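Side-chain contacts in predicted protein (Acinetobacter sp. RUH2624, PDB 4MEA), which hydrolyses epoxides as a secreted Cif-type enzyme of the alpha/beta hydrolase fold and is probably a virulence factor: residues E283-F288 / Y295-L300; M268-Q273 / E313-S318; A154-S159 / K261-P266; A139-V144 / A255-G260; P177-H182 / K274-V279. All blocks are in the same frame, centred on the assembly; numbering follows the deposited sequence.

Interaction 1 (E283-F288 / Y295-L300); sequences EMRARF and YTAIIL
Tyr295 leans its ring against Met284 and Arg285 on helix 279-288, running up from the first residue of strand 295-300. Its CB is directed at the helix, and with CG anti to the backbone N (chi1 175°) the ring rises from the strand toward the helix backbone. The CD2-CE2 flank of the ring meets Arg285: CD2 and CE2 pass the arginine CB, CE2 at 3.6 Å from it. The arginine chain crosses the tyrosine at about a right angle and bends at chi3, bringing NH1 back to 3.8 Å from CE2. NH1 lies at the ring edge and in its plane, and the guanidinium is turned 62° from the ring, so this is not a cation-pi stack; beyond it, NH1 brushes Ala297 CB at 4.2 Å. The CE1 flank meets Met284, with CE1 at 3.6 Å from the methionine CB and 3.9 Å from its CE. Met284 SD stands 5.4 Å from the Tyr295 ring centroid, at the ring edge, a Met-aromatic contact. At the tip, OH touches Met284 CB at 3.5 Å and is hydrogen-bonded to Val281 O, a carbonyl one turn earlier in the same helix, which fixes the hydroxyl end of the ring. Arg285 is on the exposed flank, Met284 on the buried one. The helix segment runs roughly antiparallel to the strand, their axes 157° apart, and packs over strand 295-300, outermost within this chain, while Met284 also touches Ser267 and Ala269 of strand 267-272, which Tyr295 meets too.

Interaction 2 (M268-Q273 / E313-S318); sequences MALTGQ and EGVEKS
This is a buried helix-on-sheet contact, in which the C-terminal helix 307-323 lies along strand 267-272, one place in from strand 295-300, the outermost within this chain. The segment axes approach to 10.1 Å and run nearly antiparallel, at 169°. Leu270 on the strand and Ser318 on the helix carry most of the contact: the leucine CG is anti to the backbone N, and its two methyls fork over Ser318, CD1 at 3.7 Å from Ser318 CB and CD2 at 4.1 Å from the same atom. CD2 also reaches the next turn back, 4.3 Å from Val315 CG1. Met268 comes in two residues earlier on the same strand face; its chain is extended until a bend at chi3 lays CE 3.6 Å from Ser318 O. The buried Ser318 hydroxyl is satisfied inside the helix, OG donating to Gly314 O at 2.7 Å; that carbonyl also accepts a bond from Ser318 N. With its polar end turned back to the helix, the serine can sit against leucine. Ala269 and Thr271 point to the opposite face, onto helix 279-288, giving the three-layer alpha-beta-alpha sandwich of the alpha/beta hydrolase fold.

Interaction 3 (A154-S159 / K261-P266); sequences AVFMDS and KKLTIP
Ala154 and Pro266 are joined by the one hydrogen bond between these segments, Ala154 N donating to Pro266 O over 3.3 Å, nearly straight at 159° and in the carbonyl plane. Ala154, Phe156 and Leu263 are buried here, and the packing is close. Ile265 CD1 sits 4.1 Å from Ala154 CB and 4.0 Å from Ala154 N, brought there because CG1 takes the crowded position between the backbone N and the carbonyl carbon (chi1 63°). Two residues along the strand, Phe156 and Leu263 cross obliquely, with ring atom CE2 at 4.0 Å from Leu263 CD1. Strand 151-157 and strand 267-272 are parallel neighbours in the central sheet of the alpha/beta hydrolase fold, and the bond to Pro266 O precedes the pairing of Ala154 and Phe156 with Met268. Beyond the far end of strand 151-157, Asp158 is hydrogen-bonded through OD2 to His305 ND1, consistent with an acid-histidine pair of a catalytic triad as in related epoxide hydrolases. The other side of the contact is looser. The Pro266 ring itself stands off from segment 154-159, although its carbonyl makes the bond. Lys261 and Thr264 are exposed, and the loop there is held instead by Gln148, whose OE1 accepts bonds from Thr264 N and Ile265 N while its NE2 bonds to Lys262 O.

Interaction 4 (A139-V144 / A255-G260); sequences ASYPLV and ALLANG
Ala255 O, next to the Leu256 that packs on Tyr141 and Pro142, is gripped twice by Asn259, the first residue to leave helical geometry: by its backbone N at 3.0 Å and its side-chain ND2 at 3.2 Å. The two donors reach the carbonyl from opposite faces of its plane, ND2 standing 39° out of it, so the asparagine folds back over the last turn of helix 246-258 before Gly260 takes a positive phi. The contact with helix 136-146 itself is apolar. Leu256 CD1 nestles beside Pro142, 3.7 Å from Pro142 CA and 3.8 Å from Pro142 CG, the two side chains crossing at about a right angle. The same methyl also meets the neighbouring ring, 4.1 Å from Tyr141 CD2, where the leucine and tyrosine chains run alongside in opposite senses. Leu257 meets the hydroxyl end of that ring, with CD2 at 3.7 Å from Tyr141 OH and 4.0 Å from Tyr141 CE2. With CG anti to the backbone N (chi1 -171°), the tyrosine extends away from its own helix until OH is hydrogen-bonded to Lys261 O, in the chain just after helix 246-258, which holds the ring end in place. Helix 136-146 is kinked at Pro142, where Leu143 N bonds to Ser112 OG of helix 108-123. Pro142 thus lies between helices 108-123 and 246-258, while Tyr141 touches Phe156 of strand 151-157 and meets Phe288 of helix 279-288 edge-to-face.

Interaction 5 (P177-H182 / K274-V279); sequences PGLGWH and KGVNDV
Leu179 reaches one methyl, CD2, toward two valines that stand at different attitudes to it. Toward Val279 the two side chains approach tip to tip, CD2 at 4.0 Å from Val279 CG2. Val276 instead crosses the leucine at about a right angle and offers its flank, with CG1 at 4.1 Å from the same Leu179 CD2. Val276 CG1 and Val279 CG2 are themselves 3.9 Å apart, so the three methyls form a nearly equilateral triangle with the leucine at one corner. The leucine gets there with CG anti to its backbone N (chi1 178°), which carries the branch straight out of the loop before helix 181-185. The two valines are brought together by a type II' turn from Val276 to Val279, with Asn277 at its positive-phi corner (phi 71°). That turn is held to the core of the fold by Asp158 OD2, which accepts a bond from Val276 N, and by Thr271 OG1, bonded to Asn277 O. Tyr169 touches both Leu179 and Val279 and so extends the small apolar patch, which is partly open to solvent. Nearby, the Trp181 ring meets the ring of Phe188 of the second subunit. Segment 177-182 belongs to the insertion between strands 151-157 and 267-272, and segment 274-279 follows the latter strand: the contact is probably a junction between cap and core, as in related epoxide hydrolases of this fold.

In the fold
Interactions 1, 2 and 3 all reach the central sheet, through strands 151-157, 267-272 and 295-300, which are parallel neighbours in that order. Interaction 1 is nested along the chain inside the loop closed by interaction 2, their centres 12 Å apart; interaction 3 closes earlier, its centre about 8 Å from that of interaction 1. Interactions 4 and 5 are 23 Å apart between centres and do not touch, but each crosses interaction 3 along the chain. They involve parts of the long insertion between strands 151-157 and 267-272: helix 246-258 in interaction 4, the loop before helix 181-185 in interaction 5. Together the five tie the last three strands of the sheet to its helices and the probable cap.

Interaction 1 (E283-F288 / Y295-L300)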
# COMPACT_ATOMS: atom_id res chain seq x y z
N GLU A 283 10.45 15.88 -11.91
CA GLU A 283 9.08 16.30 -12.16
C GLU A 283 8.99 17.79 -12.42
O GLU A 283 8.43 18.21 -13.43
CB GLU A 283 8.16 15.93 -10.99
CG GLU A 283 6.70 16.38 -11.21
CD GLU A 283 5.84 16.27 -9.96
OE1 GLU A 283 6.40 16.25 -8.85
OE2 GLU A 283 4.60 16.21 -10.09
N MET A 284 9.54 18.60 -11.51
CA MET A 284 9.49 20.05 -11.66
C MET A 284 10.21 20.52 -12.93
O MET A 284 9.69 21.33 -13.67
CB MET A 284 10.03 20.77 -10.42
CG MET A 284 9.11 20.69 -9.21
SD MET A 284 9.78 21.61 -7.81
CE MET A 284 9.62 23.30 -8.40
N ARG A 285 11.41 20.01 -13.17
CA ARG A 285 12.14 20.37 -14.38
C ARG A 285 11.32 20.07 -15.64
O ARG A 285 11.20 20.93 -16.51
CB ARG A 285 13.50 19.66 -14.45
CG ARG A 285 14.34 20.03 -15.67
CD ARG A 285 15.80 19.72 -15.45
NE ARG A 285 16.00 18.35 -14.97
CZ ARG A 285 16.51 18.04 -13.78
NH1 ARG A 285 16.88 18.99 -12.94
NH2 ARG A 285 16.66 16.76 -13.45
N ALA A 286 10.74 18.88 -15.71
CA ALA A 286 10.02 18.43 -16.92
C ALA A 286 8.69 19.13 -17.14
O ALA A 286 8.27 19.31 -18.28
CB ALA A 286 9.81 16.92 -16.90
N ARG A 287 8.01 19.52 -16.06
CA ARG A 287 6.60 19.89 -16.19
C ARG A 287 6.14 21.18 -15.52
O ARG A 287 5.11 21.73 -15.91
CB ARG A 287 5.73 18.74 -15.69
CG ARG A 287 6.08 17.42 -16.34
CD ARG A 287 4.91 16.49 -16.33
NE ARG A 287 3.78 17.05 -17.07
CZ ARG A 287 2.51 16.89 -16.70
NH1 ARG A 287 2.24 16.22 -15.59
NH2 ARG A 287 1.53 17.42 -17.42
N PHE A 288 6.88 21.67 -14.52
CA PHE A 288 6.37 22.76 -13.68
C PHE A 288 7.05 24.11 -13.89
O PHE A 288 6.55 25.14 -13.43
CB PHE A 288 6.42 22.38 -12.19
CG PHE A 288 5.32 21.45 -11.76
CD1 PHE A 288 4.20 21.94 -11.11
CD2 PHE A 288 5.40 20.09 -12.01
CE1 PHE A 288 3.19 21.09 -10.71
CE2 PHE A 288 4.39 19.24 -11.62
CZ PHE A 288 3.28 19.74 -10.96
N TYR A 295 15.16 27.66 -12.22
CA TYR A 295 14.93 26.45 -11.44
C TYR A 295 16.20 25.88 -10.82
O TYR A 295 17.19 25.62 -11.51
CB TYR A 295 14.27 25.39 -12.34
CG TYR A 295 14.08 24.03 -11.70
CD1 TYR A 295 13.24 23.87 -10.60
CD2 TYR A 295 14.72 22.91 -12.21
CE1 TYR A 295 13.06 22.63 -10.02
CE2 TYR A 295 14.53 21.65 -11.64
CZ TYR A 295 13.70 21.52 -10.54
OH TYR A 295 13.50 20.29 -9.95
N THR A 296 16.16 25.67 -9.50
CA THR A 296 17.26 25.06 -8.77
C THR A 296 16.85 23.69 -8.24
O THR A 296 15.76 23.53 -7.69
CB THR A 296 17.69 25.94 -7.57
OG1 THR A 296 18.21 27.18 -8.05
CG2 THR A 296 18.76 25.24 -6.74
N ALA A 297 17.72 22.71 -8.40
CA ALA A 297 17.49 21.37 -7.90
C ALA A 297 18.64 20.96 -7.00
O ALA A 297 19.79 20.94 -7.43
CB ALA A 297 17.36 20.39 -9.05
N ILE A 298 18.33 20.63 -5.75
CA ILE A 298 19.36 20.18 -4.82
C ILE A 298 18.92 18.90 -4.15
O ILE A 298 17.85 18.83 -3.55
CB ILE A 298 19.66 21.26 -3.75
CG1 ILE A 298 20.26 22.50 -4.42
CG2 ILE A 298 20.59 20.70 -2.67
CD1 ILE A 298 20.49 23.67 -3.48
N ILE A 299 19.75 17.86 -4.27
CA ILE A 299 19.49 16.63 -3.56
C ILE A 299 20.53 16.49 -2.46
O ILE A 299 21.72 16.41 -2.73
CB ILE A 299 19.55 15.42 -4.51
CG1 ILE A 299 18.57 15.61 -5.68
CG2 ILE A 299 19.27 14.13 -3.75
CD1 ILE A 299 18.49 14.39 -6.60
N LEU A 300 20.09 16.48 -1.20
CA LEU A 300 21.02 16.37 -0.08
C LEU A 300 21.47 14.92 0.14
O LEU A 300 20.64 14.02 0.31
CB LEU A 300 20.42 16.95 1.19
CG LEU A 300 20.01 18.43 1.17
CD1 LEU A 300 19.46 18.84 2.54
CD2 LEU A 300 21.19 19.30 0.78

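Interaction 2 (M268-Q273 / E313-S318)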
# COMPACT_ATOMS: atom_id res chain seq x y z
N MET A 268 12.61 25.98 -6.47
CA MET A 268 13.59 24.97 -6.12
C MET A 268 12.91 23.66 -5.75
O MET A 268 11.88 23.66 -5.07
CB MET A 268 14.46 25.44 -4.94
CG MET A 268 15.45 24.37 -4.45
SD MET A 268 16.79 25.03 -3.43
CE MET A 268 15.90 25.62 -1.99
N ALA A 269 13.49 22.55 -6.23
CA ALA A 269 13.21 21.23 -5.70
C ALA A 269 14.36 20.88 -4.77
O ALA A 269 15.52 20.87 -5.17
CB ALA A 269 13.10 20.20 -6.82
N LEU A 270 14.03 20.64 -3.50
CA LEU A 270 15.04 20.34 -2.49
C LEU A 270 14.65 19.01 -1.86
O LEU A 270 13.60 18.89 -1.23
CB LEU A 270 15.10 21.47 -1.46
CG LEU A 270 15.90 21.29 -0.17
CD1 LEU A 270 17.38 21.04 -0.45
CD2 LEU A 270 15.72 22.54 0.72
N THR A 271 15.49 18.00 -2.04
CA THR A 271 15.11 16.65 -1.67
C THR A 271 16.23 15.93 -0.93
O THR A 271 17.35 16.43 -0.84
CB THR A 271 14.78 15.81 -2.92
OG1 THR A 271 15.99 15.45 -3.58
CG2 THR A 271 13.89 16.60 -3.88
N GLY A 272 15.91 14.76 -0.40
CA GLY A 272 16.90 13.95 0.29
C GLY A 272 17.22 12.71 -0.52
O GLY A 272 16.33 11.98 -0.94
N GLN A 273 18.51 12.47 -0.73
CA GLN A 273 18.97 11.29 -1.46
C GLN A 273 18.37 9.99 -0.93
O GLN A 273 18.08 9.07 -1.71
CB GLN A 273 20.50 11.20 -1.38
CG GLN A 273 21.11 9.97 -2.03
CD GLN A 273 22.58 9.82 -1.68
OE1 GLN A 273 22.98 9.93 -0.51
NE2 GLN A 273 23.40 9.57 -2.69
N GLU A 313 21.27 21.73 8.69
CA GLU A 313 22.33 22.51 8.05
C GLU A 313 22.19 22.53 6.54
O GLU A 313 22.32 23.57 5.91
CB GLU A 313 23.72 21.98 8.43
CG GLU A 313 24.87 22.56 7.61
CD GLU A 313 25.16 24.02 7.94
OE1 GLU A 313 24.51 24.58 8.86
OE2 GLU A 313 26.05 24.61 7.28
N GLY A 314 21.94 21.35 5.97
CA GLY A 314 21.80 21.19 4.54
C GLY A 314 20.59 21.94 4.01
O GLY A 314 20.65 22.52 2.93
N VAL A 315 19.51 21.93 4.78
CA VAL A 315 18.29 22.62 4.38
C VAL A 315 18.50 24.14 4.43
O VAL A 315 18.19 24.86 3.47
CB VAL A 315 17.08 22.25 5.28
CG1 VAL A 315 15.89 23.14 4.99
CG2 VAL A 315 16.70 20.77 5.12
N GLU A 316 19.01 24.62 5.56
CA GLU A 316 19.22 26.05 5.77
C GLU A 316 20.15 26.64 4.72
O GLU A 316 19.86 27.69 4.12
CB GLU A 316 19.72 26.32 7.20
CG GLU A 316 18.63 26.15 8.25
CD GLU A 316 19.16 25.85 9.65
OE1 GLU A 316 18.33 25.53 10.53
OE2 GLU A 316 20.39 25.93 9.88
N LYS A 317 21.27 25.97 4.48
CA LYS A 317 22.21 26.42 3.47
C LYS A 317 21.55 26.47 2.09
O LYS A 317 21.71 27.45 1.36
CB LYS A 317 23.47 25.55 3.43
CG LYS A 317 24.49 26.02 2.41
CD LYS A 317 25.86 25.39 2.61
CE LYS A 317 26.86 25.94 1.60
NZ LYS A 317 28.26 25.53 1.90
N SER A 318 20.80 25.43 1.74
CA SER A 318 20.11 25.38 0.45
C SER A 318 19.05 26.47 0.32
O SER A 318 18.94 27.13 -0.72
CB SER A 318 19.47 24.00 0.22
OG SER A 318 20.43 22.96 0.29

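Interaction 3 (A154-S159 / K261-P266)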
# COMPACT_ATOMS: atom_id res chain seq x y z
N ALA A 154 9.59 30.08 -4.56
CA ALA A 154 8.93 28.92 -3.95
C ALA A 154 9.84 27.70 -3.91
O ALA A 154 10.57 27.43 -4.87
CB ALA A 154 7.65 28.58 -4.71
N VAL A 155 9.79 26.98 -2.80
CA VAL A 155 10.57 25.76 -2.63
C VAL A 155 9.62 24.62 -2.28
O VAL A 155 8.79 24.76 -1.38
CB VAL A 155 11.58 25.89 -1.46
CG1 VAL A 155 12.42 24.62 -1.34
CG2 VAL A 155 12.45 27.12 -1.64
N PHE A 156 9.73 23.50 -3.00
CA PHE A 156 9.01 22.28 -2.68
C PHE A 156 10.03 21.23 -2.24
O PHE A 156 11.11 21.12 -2.84
CB PHE A 156 8.22 21.78 -3.90
CG PHE A 156 7.17 22.76 -4.39
CD1 PHE A 156 5.88 22.71 -3.90
CD2 PHE A 156 7.49 23.72 -5.33
CE1 PHE A 156 4.91 23.60 -4.35
CE2 PHE A 156 6.54 24.63 -5.77
CZ PHE A 156 5.25 24.56 -5.28
N MET A 157 9.70 20.48 -1.20
CA MET A 157 10.70 19.60 -0.58
C MET A 157 10.34 18.11 -0.61
O MET A 157 9.27 17.69 -0.15
CB MET A 157 11.04 20.06 0.84
CG MET A 157 11.76 21.41 0.87
SD MET A 157 12.03 22.12 2.51
CE MET A 157 13.13 20.90 3.25
N ASP A 158 11.26 17.33 -1.18
CA ASP A 158 11.21 15.86 -1.26
C ASP A 158 10.02 15.24 -2.01
O ASP A 158 10.23 14.57 -3.02
CB ASP A 158 11.42 15.18 0.10
CG ASP A 158 12.17 13.85 -0.02
OD1 ASP A 158 13.14 13.79 -0.80
OD2 ASP A 158 11.77 12.85 0.61
N SER A 159 8.80 15.44 -1.51
CA SER A 159 7.63 14.76 -2.08
C SER A 159 7.21 15.29 -3.45
O SER A 159 7.42 16.47 -3.76
CB SER A 159 6.43 14.83 -1.13
OG SER A 159 6.69 14.14 0.08
N LYS A 261 -0.22 27.97 -16.52
CA LYS A 261 0.07 28.28 -15.11
C LYS A 261 1.22 27.46 -14.52
O LYS A 261 1.15 27.00 -13.38
CB LYS A 261 -1.17 28.10 -14.25
CG LYS A 261 -2.18 29.23 -14.36
CD LYS A 261 -1.67 30.48 -13.64
CE LYS A 261 -2.75 31.55 -13.55
NZ LYS A 261 -3.09 32.11 -14.89
N LYS A 262 2.27 27.28 -15.31
CA LYS A 262 3.53 26.77 -14.80
C LYS A 262 4.17 27.88 -13.96
O LYS A 262 3.65 28.99 -13.89
CB LYS A 262 4.46 26.39 -15.94
CG LYS A 262 3.92 25.30 -16.84
CD LYS A 262 4.84 25.07 -18.03
CE LYS A 262 4.28 23.99 -18.95
NZ LYS A 262 5.12 23.81 -20.17
N LEU A 263 5.30 27.56 -13.35
CA LEU A 263 6.01 28.51 -12.50
C LEU A 263 6.95 29.42 -13.30
O LEU A 263 7.88 28.94 -13.96
CB LEU A 263 6.79 27.78 -11.40
CG LEU A 263 5.90 27.07 -10.38
CD1 LEU A 263 6.76 26.37 -9.33
CD2 LEU A 263 4.89 28.04 -9.74
N THR A 264 6.68 30.72 -13.24
CA THR A 264 7.52 31.73 -13.89
C THR A 264 8.38 32.48 -12.88
O THR A 264 9.19 33.33 -13.25
CB THR A 264 6.66 32.75 -14.69
OG1 THR A 264 5.77 33.42 -13.79
CG2 THR A 264 5.83 32.04 -15.76
N ILE A 265 8.19 32.18 -11.60
CA ILE A 265 9.05 32.72 -10.55
C ILE A 265 10.13 31.68 -10.29
O ILE A 265 9.97 30.51 -10.64
CB ILE A 265 8.27 32.96 -9.23
CG1 ILE A 265 7.73 31.64 -8.68
CG2 ILE A 265 7.15 33.98 -9.42
CD1 ILE A 265 7.19 31.76 -7.24
N PRO A 266 11.25 32.11 -9.67
CA PRO A 266 12.29 31.15 -9.33
C PRO A 266 11.73 30.07 -8.41
O PRO A 266 10.97 30.37 -7.49
CB PRO A 266 13.33 32.00 -8.59
CG PRO A 266 13.08 33.41 -9.09
CD PRO A 266 11.60 33.48 -9.27

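Interaction 4 (A139-V144 / A255-G260)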
# COMPACT_ATOMS: atom_id res chain seq x y z
N ALA A 139 -0.95 20.32 -0.94
CA ALA A 139 -1.87 21.38 -0.52
C ALA A 139 -1.68 22.70 -1.29
O ALA A 139 -2.60 23.52 -1.36
CB ALA A 139 -1.71 21.64 0.98
N SER A 140 -0.50 22.89 -1.87
CA SER A 140 -0.03 24.24 -2.18
C SER A 140 0.14 24.63 -3.64
O SER A 140 0.33 25.81 -3.91
CB SER A 140 1.31 24.50 -1.46
OG SER A 140 1.19 24.32 -0.06
N TYR A 141 0.10 23.70 -4.58
CA TYR A 141 0.48 24.13 -5.93
C TYR A 141 -0.42 25.24 -6.52
O TYR A 141 0.10 26.21 -7.08
CB TYR A 141 0.71 23.00 -6.94
CG TYR A 141 1.30 23.59 -8.21
CD1 TYR A 141 2.62 24.02 -8.25
CD2 TYR A 141 0.51 23.80 -9.34
CE1 TYR A 141 3.16 24.62 -9.40
CE2 TYR A 141 1.02 24.39 -10.48
CZ TYR A 141 2.34 24.80 -10.51
OH TYR A 141 2.84 25.39 -11.66
N PRO A 142 -1.75 25.09 -6.42
CA PRO A 142 -2.62 26.17 -6.92
C PRO A 142 -2.37 27.49 -6.20
O PRO A 142 -2.42 28.53 -6.84
CB PRO A 142 -4.03 25.65 -6.64
CG PRO A 142 -3.86 24.14 -6.69
CD PRO A 142 -2.53 23.90 -6.04
N LEU A 143 -2.10 27.44 -4.90
CA LEU A 143 -1.75 28.65 -4.16
C LEU A 143 -0.56 29.36 -4.80
O LEU A 143 -0.61 30.56 -5.11
CB LEU A 143 -1.44 28.33 -2.69
CG LEU A 143 -1.15 29.51 -1.75
CD1 LEU A 143 -1.54 29.18 -0.31
CD2 LEU A 143 0.31 29.94 -1.82
N VAL A 144 0.52 28.62 -5.02
CA VAL A 144 1.73 29.18 -5.61
C VAL A 144 1.53 29.63 -7.06
O VAL A 144 1.91 30.75 -7.43
CB VAL A 144 2.91 28.19 -5.52
CG1 VAL A 144 4.11 28.71 -6.31
CG2 VAL A 144 3.28 27.95 -4.06
N ALA A 255 -4.63 20.77 -14.87
CA ALA A 255 -5.37 21.85 -15.53
C ALA A 255 -4.57 23.15 -15.50
O ALA A 255 -4.51 23.88 -16.48
CB ALA A 255 -6.75 22.03 -14.89
N LEU A 256 -3.96 23.45 -14.35
CA LEU A 256 -3.11 24.62 -14.24
C LEU A 256 -1.91 24.53 -15.18
O LEU A 256 -1.60 25.48 -15.88
CB LEU A 256 -2.63 24.82 -12.79
CG LEU A 256 -3.71 25.21 -11.77
CD1 LEU A 256 -3.23 25.01 -10.35
CD2 LEU A 256 -4.16 26.66 -11.99
N LEU A 257 -1.25 23.38 -15.21
CA LEU A 257 -0.10 23.21 -16.09
C LEU A 257 -0.50 23.37 -17.56
O LEU A 257 0.26 23.92 -18.36
CB LEU A 257 0.58 21.86 -15.87
CG LEU A 257 1.13 21.56 -14.47
CD1 LEU A 257 1.92 20.25 -14.49
CD2 LEU A 257 2.00 22.70 -13.98
N ALA A 258 -1.68 22.87 -17.91
CA ALA A 258 -2.17 22.96 -19.29
C ALA A 258 -2.59 24.39 -19.68
O ALA A 258 -2.52 24.77 -20.84
CB ALA A 258 -3.32 21.99 -19.51
N ASN A 259 -3.04 25.17 -18.70
CA ASN A 259 -3.38 26.58 -18.94
C ASN A 259 -2.19 27.51 -18.75
O ASN A 259 -2.36 28.66 -18.36
CB ASN A 259 -4.52 27.03 -18.04
CG ASN A 259 -5.88 26.72 -18.63
OD1 ASN A 259 -6.35 27.42 -19.53
ND2 ASN A 259 -6.53 25.68 -18.12
N GLY A 260 -0.99 27.01 -19.03
CA GLY A 260 0.22 27.81 -18.92
C GLY A 260 0.67 28.15 -17.50
O GLY A 260 1.81 28.58 -17.32

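Interaction 5 (P177-H182 / K274-V279)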
# COMPACT_ATOMS: atom_id res chain seq x y z
N PRO A 177 8.65 -2.26 -0.81
CA PRO A 177 7.50 -1.36 -1.00
C PRO A 177 7.89 -0.07 -1.73
O PRO A 177 8.91 0.54 -1.41
CB PRO A 177 7.07 -1.05 0.44
CG PRO A 177 7.45 -2.30 1.20
CD PRO A 177 8.76 -2.74 0.58
N GLY A 178 7.09 0.32 -2.72
CA GLY A 178 7.42 1.47 -3.54
C GLY A 178 6.73 2.76 -3.13
O GLY A 178 5.85 2.78 -2.25
N LEU A 179 7.14 3.85 -3.78
CA LEU A 179 6.58 5.19 -3.54
C LEU A 179 5.05 5.21 -3.66
O LEU A 179 4.37 6.01 -3.00
CB LEU A 179 7.18 6.19 -4.52
CG LEU A 179 6.67 7.63 -4.46
CD1 LEU A 179 6.93 8.24 -3.08
CD2 LEU A 179 7.32 8.48 -5.55
N GLY A 180 4.51 4.35 -4.51
CA GLY A 180 3.09 4.35 -4.75
C GLY A 180 2.22 3.72 -3.67
O GLY A 180 1.04 4.06 -3.57
N TRP A 181 2.77 2.81 -2.87
CA TRP A 181 1.90 1.97 -2.02
C TRP A 181 1.09 2.77 -1.01
O TRP A 181 -0.11 2.51 -0.83
CB TRP A 181 2.66 0.79 -1.36
CG TRP A 181 3.32 1.09 -0.02
CD1 TRP A 181 4.65 1.36 0.20
CD2 TRP A 181 2.69 1.12 1.28
NE1 TRP A 181 4.88 1.58 1.54
CE2 TRP A 181 3.70 1.43 2.23
CE3 TRP A 181 1.38 0.92 1.73
CZ2 TRP A 181 3.43 1.56 3.59
CZ3 TRP A 181 1.11 1.04 3.09
CH2 TRP A 181 2.14 1.36 4.00
N HIS A 182 1.69 3.76 -0.38
CA HIS A 182 0.94 4.48 0.64
C HIS A 182 -0.18 5.35 0.05
O HIS A 182 -1.18 5.60 0.72
CB HIS A 182 1.85 5.28 1.58
CG HIS A 182 2.34 6.57 1.01
ND1 HIS A 182 3.31 6.64 0.04
CD2 HIS A 182 1.98 7.85 1.28
CE1 HIS A 182 3.53 7.90 -0.27
NE2 HIS A 182 2.74 8.66 0.47
N LYS A 274 18.19 9.89 0.40
CA LYS A 274 17.66 8.67 1.03
C LYS A 274 16.15 8.73 1.25
O LYS A 274 15.57 7.82 1.86
CB LYS A 274 18.36 8.39 2.37
CG LYS A 274 19.85 8.10 2.24
CD LYS A 274 20.10 6.94 1.29
CE LYS A 274 21.59 6.59 1.22
NZ LYS A 274 21.86 5.54 0.18
N GLY A 275 15.52 9.79 0.77
CA GLY A 275 14.08 9.93 0.87
C GLY A 275 13.46 9.63 -0.49
O GLY A 275 13.71 8.58 -1.07
N VAL A 276 12.65 10.55 -0.99
CA VAL A 276 12.03 10.39 -2.30
C VAL A 276 13.06 10.63 -3.41
O VAL A 276 12.89 10.17 -4.54
CB VAL A 276 10.80 11.33 -2.47
CG1 VAL A 276 10.07 11.03 -3.78
CG2 VAL A 276 9.86 11.14 -1.28
N ASN A 277 14.13 11.33 -3.07
CA ASN A 277 15.31 11.43 -3.93
C ASN A 277 15.05 12.29 -5.18
O ASN A 277 14.78 13.49 -5.08
CB ASN A 277 15.84 10.02 -4.28
CG ASN A 277 17.20 10.04 -4.94
OD1 ASN A 277 17.87 11.08 -4.99
ND2 ASN A 277 17.63 8.89 -5.44
N ASP A 278 15.08 11.67 -6.36
CA ASP A 278 15.05 12.45 -7.60
C ASP A 278 13.69 12.63 -8.29
O ASP A 278 13.61 13.26 -9.35
CB ASP A 278 16.06 11.86 -8.60
CG ASP A 278 15.74 10.43 -8.99
OD1 ASP A 278 14.81 9.84 -8.40
OD2 ASP A 278 16.43 9.90 -9.88
N VAL A 279 12.62 12.09 -7.71
CA VAL A 279 11.30 12.18 -8.33
C VAL A 279 10.84 13.63 -8.52
O VAL A 279 10.47 14.03 -9.62
CB VAL A 279 10.23 11.40 -7.54
CG1 VAL A 279 8.83 11.62 -8.15
CG2 VAL A 279 10.58 9.91 -7.48